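Local coordinates for protein AlyGC (Glaciecola chathamensis, PDB 5GKD) that probably degrades alginate by beta-elimination, as a marine bacterial lyase of polysaccharide lyase family 6, at residues A487-K490 with G491-V494. Residues are numbered along the deposited sequence; the frame is centred on the assembly and turned at random.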
loop_
_atom_site.group_PDB
_atom_site.type_symbol
_atom_site.label_atom_id
_atom_site.label_comp_id
_atom_site.label_asym_id
_atom_site.label_seq_id
_atom_site.Cartn_x
_atom_site.Cartn_y
_atom_site.Cartn_z
ATOM N N ALA A 487 22.153 -22.143 -9.374
ATOM C CA ALA A 487 23.256 -22.166 -10.328
ATOM C C ALA A 487 23.799 -23.583 -10.449
ATOM O O ALA A 487 24.000 -24.268 -9.443
ATOM C CB ALA A 487 24.374 -21.217 -9.897
ATOM N N GLN A 488 24.034 -24.001 -11.661
ATOM C CA GLN A 488 24.596 -25.291 -11.913
ATOM C C GLN A 488 25.930 -25.354 -11.193
ATOM O O GLN A 488 26.260 -26.313 -10.582
ATOM C CB GLN A 488 24.766 -25.421 -13.384
ATOM C CG GLN A 488 25.649 -26.540 -13.793
ATOM C CD GLN A 488 24.851 -27.694 -14.212
ATOM O OE1 GLN A 488 24.209 -27.648 -15.223
ATOM N NE2 GLN A 488 24.865 -28.725 -13.430
ATOM N N GLU A 489 26.679 -24.280 -11.251
ATOM C CA GLU A 489 27.942 -24.199 -10.576
ATOM C C GLU A 489 28.072 -22.814 -9.939
ATOM O O GLU A 489 28.126 -21.824 -10.613
ATOM C CB GLU A 489 29.050 -24.485 -11.565
ATOM C CG GLU A 489 30.387 -24.012 -11.101
ATOM C CD GLU A 489 31.282 -25.145 -10.693
ATOM O OE1 GLU A 489 31.352 -25.401 -9.493
ATOM O OE2 GLU A 489 31.923 -25.758 -11.570
ATOM N N LYS A 490 28.107 -22.779 -8.628
ATOM C CA LYS A 490 28.156 -21.538 -7.861
ATOM C C LYS A 490 29.070 -20.403 -8.304
ATOM O O LYS A 490 30.249 -20.579 -8.351
ATOM C CB LYS A 490 28.484 -21.867 -6.423
ATOM C CG LYS A 490 28.247 -20.732 -5.467
ATOM C CD LYS A 490 29.282 -20.702 -4.384
ATOM C CE LYS A 490 28.867 -21.567 -3.217
ATOM N NZ LYS A 490 29.835 -21.433 -2.102
ATOM N N GLY A 491 28.504 -19.240 -8.610
ATOM C CA GLY A 491 29.267 -18.095 -8.963
ATOM C C GLY A 491 29.466 -18.089 -10.443
ATOM O O GLY A 491 30.062 -17.179 -10.936
ATOM N N SER A 492 28.981 -19.091 -11.151
ATOM C CA SER A 492 29.146 -19.114 -12.585
ATOM C C SER A 492 27.927 -18.610 -13.333
ATOM O O SER A 492 27.997 -18.470 -14.512
ATOM C CB SER A 492 29.561 -20.478 -13.090
ATOM O OG SER A 492 28.532 -21.393 -12.919
ATOM N N ALA A 493 26.822 -18.342 -12.649
ATOM C CA ALA A 493 25.638 -17.793 -13.306
ATOM C C ALA A 493 25.494 -16.399 -12.789
ATOM O O ALA A 493 25.253 -16.211 -11.652
ATOM C CB ALA A 493 24.404 -18.589 -13.016
ATOM N N VAL A 494 25.656 -15.442 -13.667
ATOM C CA VAL A 494 25.609 -14.041 -13.359
ATOM C C VAL A 494 24.320 -13.436 -13.840
ATOM O O VAL A 494 23.999 -13.550 -14.963
ATOM C CB VAL A 494 26.811 -13.326 -13.995
ATOM C CG1 VAL A 494 26.906 -11.898 -13.540
ATOM C CG2 VAL A 494 28.088 -14.044 -13.641
HETATM O O HOH W 1 26.181 -22.507 -13.345
#
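Ser492 closes a type II beta turn that begins at Glu489, and its backbone and side chain both reach back to the same acceptor. Ser492 N donates to Glu489 O over 2.9 Å, lying in the carbonyl plane with an N-H...O angle of 147°, the characteristic bond from the fourth residue back to the first. The hydroxyl OG also donates to Glu489 O, but the modelled 2.4 Å is doubtfully short. Chi1 of 68° puts OG between its own N and carbonyl carbon, which points it across the mouth of the turn toward Glu489 O; a small hydroxyl-bearing residue suits that place. A water molecule ties the two ends together, accepting from Glu489 N at 2.8 Å and donating to Ser492 OG at 2.6 Å.

Glu489 passes its aliphatic stem beside the serine, with CB 3.4 Å from Ser492 OG, while its carboxylate leads away. Lys490 leads away at the exposed corner, its chain resting on Asn549, although its CB stays beside Gly491 N. Gly491 takes the turn's third position with a positive phi of 90°, where a CB would be jammed against Lys490 O.

Beneath the polar turn, the methyl groups of Ala487 and Ala493 lie side by side, CB to CB 4.1 Å, and their small size lets the buried chain ends approach closely. The turn links strands 482-487 and 493-497 within one coil of a parallel beta-helix; backbone hydrogen bonds run from Ala487 to Asp514 and Ala493 to Tyr517 in the next coil, and from Gln488 to Leu466 and Ser492 to Gly469 in the preceding one.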